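Local coordinates for catabolite control protein A (Lactococcus lactis, PDB 2O20) that probably acts as a global transcriptional regulator of carbon catabolite repression and activation, binding DNA as a member of the LacI family, at residues Ala167-Leu175 / His323-Thr331. The protein carries 1 engineered substitution. Numbering follows the deposited sequence.
Sequences AAYQSTKKL and HEIFSRRST
Lys-174 reaches from the helix across to Ile-325 and Ser-327 of segment 323-331, with CG anti to its backbone N. Its CD slides past the CG2 methyl of Ile-325 at 4.2 Å. CE lies 3.4 Å from Ser-327 OG and also near Thr-331 OG1, the Lys-174 and Thr-331 side chains crossing at about a right angle. A bend at chi4 (72°) then turns NZ onto Ser-327 OG, to which it donates a hydrogen bond of 2.9 Å. A water weakly bonded to NZ links it to Thr-331 OG1, a hydroxyl that also pairs with Thr-288. Ile-325 points toward the middle of segment 167-175, its CD1 3.9 Å from both Gln-170 CB and Ser-171 OG. The strand 324-326 runs at 35° to the helix and pairs antiparallel with strand 289-291; Ala-167 and Ser-171 also touch Val-290, so the helix packs on both strands of this ribbon, in the subdomain of the periplasmic-binding-protein-like fold whose parallel sheet includes strand 270-272. His-323 NE2 donates to Gln-170 OE1 (2.9 Å), which lies somewhat out of the ring plane, the amide turned 51° against the ring. Ala-167 CB sits over one imidazole face, offset toward the rim, in a CH-pi contact. A leucine in place of His-323 would probably leave Gln-170 OE1 without this donor and its amide freer to turn. Leu-175 CD2 meets Thr-331 CG2 at 4.3 Å.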
ATOM      1  N   ALA D 167       5.009   3.854  23.722  1.00 20.52           N
ATOM      2  CA  ALA D 167       4.430   2.767  22.915  1.00 19.84           C
ATOM      3  C   ALA D 167       5.160   1.429  23.113  1.00 19.30           C
ATOM      4  O   ALA D 167       4.525   0.391  23.253  1.00 19.19           O
ATOM      5  CB  ALA D 167       4.396   3.162  21.427  1.00 19.03           C
ATOM      6  N   ALA D 168       6.488   1.463  23.129  1.00 18.95           N
ATOM      7  CA  ALA D 168       7.307   0.256  23.341  1.00 19.55           C
ATOM      8  C   ALA D 168       7.149  -0.283  24.786  1.00 18.83           C
ATOM      9  O   ALA D 168       7.084  -1.495  24.986  1.00 19.75           O
ATOM     10  CB  ALA D 168       8.780   0.537  23.010  1.00 18.53           C
ATOM     11  N   TYR D 169       7.054   0.607  25.777  1.00 19.47           N
ATOM     12  CA  TYR D 169       6.760   0.225  27.165  1.00 18.55           C
ATOM     13  C   TYR D 169       5.388  -0.452  27.298  1.00 18.06           C
ATOM     14  O   TYR D 169       5.313  -1.542  27.844  1.00 17.84           O
ATOM     15  CB  TYR D 169       6.847   1.450  28.111  1.00 19.69           C
ATOM     16  CG  TYR D 169       6.431   1.162  29.539  1.00 20.09           C
ATOM     17  CD1 TYR D 169       7.317   0.570  30.444  1.00 18.74           C
ATOM     18  CD2 TYR D 169       5.144   1.483  29.985  1.00 21.61           C
ATOM     19  CE1 TYR D 169       6.935   0.310  31.761  1.00 22.14           C
ATOM     20  CE2 TYR D 169       4.750   1.251  31.293  1.00 23.57           C
ATOM     21  CZ  TYR D 169       5.646   0.648  32.180  1.00 22.56           C
ATOM     22  OH  TYR D 169       5.247   0.410  33.474  1.00 23.00           O
ATOM     23  N   GLN D 170       4.328   0.176  26.772  1.00 17.47           N
ATOM     24  CA  GLN D 170       2.955  -0.369  26.864  1.00 18.09           C
ATOM     25  C   GLN D 170       2.832  -1.714  26.098  1.00 18.09           C
ATOM     26  O   GLN D 170       2.178  -2.634  26.562  1.00 17.88           O
ATOM     27  CB  GLN D 170       1.932   0.613  26.301  1.00 18.87           C
ATOM     28  CG  GLN D 170       1.695   1.851  27.160  1.00 19.92           C
ATOM     29  CD  GLN D 170       1.008   2.961  26.394  1.00 24.54           C
ATOM     30  OE1 GLN D 170       0.861   2.889  25.174  1.00 24.42           O
ATOM     31  NE2 GLN D 170       0.597   4.011  27.114  1.00 26.16           N
ATOM     32  N   SER D 171       3.480  -1.817  24.935  1.00 18.11           N
ATOM     33  CA  SER D 171       3.472  -3.049  24.149  1.00 18.11           C
ATOM     34  C   SER D 171       4.131  -4.219  24.905  1.00 17.87           C
ATOM     35  O   SER D 171       3.584  -5.354  24.977  1.00 18.14           O
ATOM     36  CB  SER D 171       4.196  -2.822  22.795  1.00 18.16           C
ATOM     37  OG  SER D 171       3.508  -1.887  22.016  1.00 21.08           O
ATOM     38  N   THR D 172       5.322  -3.960  25.437  1.00 18.22           N
ATOM     39  CA  THR D 172       6.068  -4.976  26.190  1.00 18.67           C
ATOM     40  C   THR D 172       5.278  -5.401  27.445  1.00 19.21           C
ATOM     41  O   THR D 172       5.130  -6.587  27.700  1.00 17.71           O
ATOM     42  CB  THR D 172       7.477  -4.472  26.547  1.00 18.64           C
ATOM     43  OG1 THR D 172       8.135  -4.030  25.346  1.00 17.89           O
ATOM     44  CG2 THR D 172       8.307  -5.557  27.275  1.00 19.46           C
ATOM     45  N   LYS D 173       4.734  -4.431  28.194  1.00 19.94           N
ATOM     46  CA  LYS D 173       3.930  -4.728  29.381  1.00 20.75           C
ATOM     47  C   LYS D 173       2.687  -5.567  29.091  1.00 19.92           C
ATOM     48  O   LYS D 173       2.317  -6.425  29.869  1.00 20.74           O
ATOM     49  CB  LYS D 173       3.516  -3.404  30.074  1.00 21.37           C
ATOM     50  CG  LYS D 173       3.015  -3.547  31.473  1.00 23.55           C
ATOM     51  CD  LYS D 173       2.728  -2.151  32.098  1.00 24.35           C
ATOM     52  CE  LYS D 173       2.422  -2.250  33.568  1.00 27.75           C
ATOM     53  NZ  LYS D 173       2.348  -0.882  34.148  1.00 33.63           N
ATOM     54  N   LYS D 174       2.042  -5.329  27.952  1.00 20.80           N
ATOM     55  CA  LYS D 174       0.909  -6.131  27.543  1.00 20.50           C
ATOM     56  C   LYS D 174       1.283  -7.617  27.388  1.00 19.86           C
ATOM     57  O   LYS D 174       0.523  -8.504  27.770  1.00 20.41           O
ATOM     58  CB  LYS D 174       0.352  -5.577  26.226  1.00 20.93           C
ATOM     59  CG  LYS D 174      -0.869  -6.289  25.725  1.00 22.57           C
ATOM     60  CD  LYS D 174      -1.571  -5.500  24.630  1.00 23.44           C
ATOM     61  CE  LYS D 174      -2.610  -6.332  23.965  1.00 24.09           C
ATOM     62  NZ  LYS D 174      -3.778  -6.556  24.853  1.00 24.63           N
ATOM     63  N   LEU D 175       2.453  -7.886  26.829  1.00 19.78           N
ATOM     64  CA  LEU D 175       2.913  -9.274  26.647  1.00 19.34           C
ATOM     65  C   LEU D 175       3.362  -9.871  28.007  1.00 20.41           C
ATOM     66  O   LEU D 175       3.191 -11.068  28.268  1.00 21.54           O
ATOM     67  CB  LEU D 175       4.055  -9.328  25.634  1.00 19.48           C
ATOM     68  CG  LEU D 175       3.668  -8.913  24.208  1.00 18.96           C
ATOM     69  CD1 LEU D 175       4.876  -8.748  23.308  1.00 19.15           C
ATOM     70  CD2 LEU D 175       2.684  -9.896  23.609  1.00 20.39           C
ATOM     71  N   HIS D 323      -1.057   8.068  20.705  1.00 21.07           N
ATOM     72  CA  HIS D 323      -1.298   6.768  20.047  1.00 20.79           C
ATOM     73  C   HIS D 323      -2.197   5.927  20.969  1.00 21.34           C
ATOM     74  O   HIS D 323      -2.433   6.295  22.114  1.00 21.42           O
ATOM     75  CB  HIS D 323       0.026   6.024  19.843  1.00 20.72           C
ATOM     76  CG  HIS D 323       0.679   5.600  21.119  1.00 21.35           C
ATOM     77  ND1 HIS D 323       1.460   6.456  21.869  1.00 20.69           N
ATOM     78  CD2 HIS D 323       0.625   4.434  21.809  1.00 20.09           C
ATOM     79  CE1 HIS D 323       1.897   5.819  22.940  1.00 21.43           C
ATOM     80  NE2 HIS D 323       1.381   4.600  22.943  1.00 21.10           N
ATOM     81  N   GLU D 324      -2.668   4.792  20.467  1.00 22.10           N
ATOM     82  CA  GLU D 324      -3.441   3.805  21.240  1.00 22.98           C
ATOM     83  C   GLU D 324      -2.900   2.420  20.883  1.00 22.35           C
ATOM     84  O   GLU D 324      -2.086   2.304  19.972  1.00 20.15           O
ATOM     85  CB  GLU D 324      -4.920   3.842  20.834  1.00 23.96           C
ATOM     86  CG  GLU D 324      -5.587   5.183  20.909  1.00 29.55           C
ATOM     87  CD  GLU D 324      -6.397   5.460  19.656  1.00 37.02           C
ATOM     88  OE1 GLU D 324      -5.766   5.783  18.609  1.00 39.44           O
ATOM     89  OE2 GLU D 324      -7.653   5.344  19.714  1.00 40.19           O
ATOM     90  N   ILE D 325      -3.359   1.385  21.602  1.00 22.02           N
ATOM     91  CA  ILE D 325      -3.122  -0.025  21.213  1.00 22.27           C
ATOM     92  C   ILE D 325      -4.474  -0.625  20.900  1.00 22.43           C
ATOM     93  O   ILE D 325      -5.426  -0.498  21.686  1.00 21.10           O
ATOM     94  CB  ILE D 325      -2.398  -0.813  22.311  1.00 22.82           C
ATOM     95  CG1 ILE D 325      -0.968  -0.275  22.471  1.00 25.85           C
ATOM     96  CG2 ILE D 325      -2.396  -2.326  22.016  1.00 23.49           C
ATOM     97  CD1 ILE D 325      -0.088  -1.031  23.406  1.00 27.45           C
ATOM     98  N   PHE D 326      -4.587  -1.214  19.709  1.00 22.24           N
ATOM     99  CA  PHE D 326      -5.773  -1.957  19.317  1.00 22.63           C
ATOM    100  C   PHE D 326      -5.551  -3.456  19.478  1.00 22.12           C
ATOM    101  O   PHE D 326      -4.725  -4.036  18.762  1.00 20.15           O
ATOM    102  CB  PHE D 326      -6.118  -1.661  17.853  1.00 23.78           C
ATOM    103  CG  PHE D 326      -6.548  -0.231  17.589  1.00 25.27           C
ATOM    104  CD1 PHE D 326      -7.035   0.592  18.611  1.00 26.35           C
ATOM    105  CD2 PHE D 326      -6.529   0.260  16.306  1.00 27.06           C
ATOM    106  CE1 PHE D 326      -7.414   1.899  18.339  1.00 28.84           C
ATOM    107  CE2 PHE D 326      -6.933   1.561  16.025  1.00 28.77           C
ATOM    108  CZ  PHE D 326      -7.378   2.374  17.043  1.00 26.85           C
ATOM    109  N   SER D 327      -6.304  -4.080  20.384  1.00 21.28           N
ATOM    110  CA  SER D 327      -6.132  -5.511  20.679  1.00 21.81           C
ATOM    111  C   SER D 327      -6.936  -6.344  19.704  1.00 21.77           C
ATOM    112  O   SER D 327      -8.145  -6.141  19.564  1.00 21.62           O
ATOM    113  CB  SER D 327      -6.550  -5.826  22.122  1.00 21.99           C
ATOM    114  OG  SER D 327      -5.647  -5.226  23.028  1.00 23.31           O
ATOM    115  N   ARG D 328      -6.265  -7.275  19.024  1.00 21.26           N
ATOM    116  CA  ARG D 328      -6.910  -8.115  18.019  1.00 22.21           C
ATOM    117  C   ARG D 328      -6.525  -9.587  18.302  1.00 21.36           C
ATOM    118  O   ARG D 328      -6.269  -9.949  19.457  1.00 20.94           O
ATOM    119  CB  ARG D 328      -6.578  -7.609  16.601  1.00 21.01           C
ATOM    120  CG  ARG D 328      -7.088  -6.181  16.305  1.00 23.27           C
ATOM    121  CD  ARG D 328      -6.907  -5.799  14.840  1.00 27.50           C
ATOM    122  NE  ARG D 328      -7.269  -4.411  14.579  1.00 34.98           N
ATOM    123  CZ  ARG D 328      -6.462  -3.497  14.045  1.00 37.14           C
ATOM    124  NH1 ARG D 328      -5.202  -3.795  13.712  1.00 37.84           N
ATOM    125  NH2 ARG D 328      -6.920  -2.267  13.868  1.00 37.05           N
ATOM    126  N   ARG D 329      -6.509 -10.450  17.291  1.00 22.06           N
ATOM    127  CA  ARG D 329      -6.376 -11.884  17.553  1.00 21.99           C
ATOM    128  C   ARG D 329      -4.929 -12.428  17.499  1.00 21.56           C
ATOM    129  O   ARG D 329      -4.740 -13.638  17.609  1.00 23.58           O
ATOM    130  CB  ARG D 329      -7.320 -12.665  16.640  1.00 23.19           C
ATOM    131  CG  ARG D 329      -8.787 -12.248  16.908  1.00 27.61           C
ATOM    132  CD  ARG D 329      -9.806 -13.209  16.374  1.00 34.86           C
ATOM    133  NE  ARG D 329     -11.188 -12.832  16.712  1.00 39.17           N
ATOM    134  CZ  ARG D 329     -11.921 -11.887  16.106  1.00 41.27           C
ATOM    135  NH1 ARG D 329     -11.439 -11.133  15.109  1.00 42.17           N
ATOM    136  NH2 ARG D 329     -13.169 -11.683  16.512  1.00 42.44           N
ATOM    137  N   SER D 330      -3.916 -11.563  17.425  1.00 20.00           N
ATOM    138  CA  SER D 330      -2.523 -12.030  17.562  1.00 19.12           C
ATOM    139  C   SER D 330      -1.953 -11.920  18.968  1.00 18.40           C
ATOM    140  O   SER D 330      -0.773 -12.247  19.170  1.00 17.73           O
ATOM    141  CB  SER D 330      -1.576 -11.357  16.553  1.00 19.08           C
ATOM    142  OG  SER D 330      -1.454  -9.959  16.803  1.00 19.38           O
ATOM    143  N   THR D 331      -2.796 -11.473  19.917  1.00 18.90           N
ATOM    144  CA  THR D 331      -2.489 -11.451  21.343  1.00 19.19           C
ATOM    145  C   THR D 331      -3.639 -12.120  22.121  1.00 20.45           C
ATOM    146  O   THR D 331      -4.770 -12.232  21.624  1.00 19.78           O
ATOM    147  CB  THR D 331      -2.216 -10.013  21.880  1.00 18.74           C
ATOM    148  OG1 THR D 331      -3.282  -9.126  21.508  1.00 18.55           O
ATOM    149  CG2 THR D 331      -0.914  -9.468  21.293  1.00 19.16           C
TER
HETATM  150  O   HOH W   1      -5.295  -9.114  23.341  1.00 27.01           O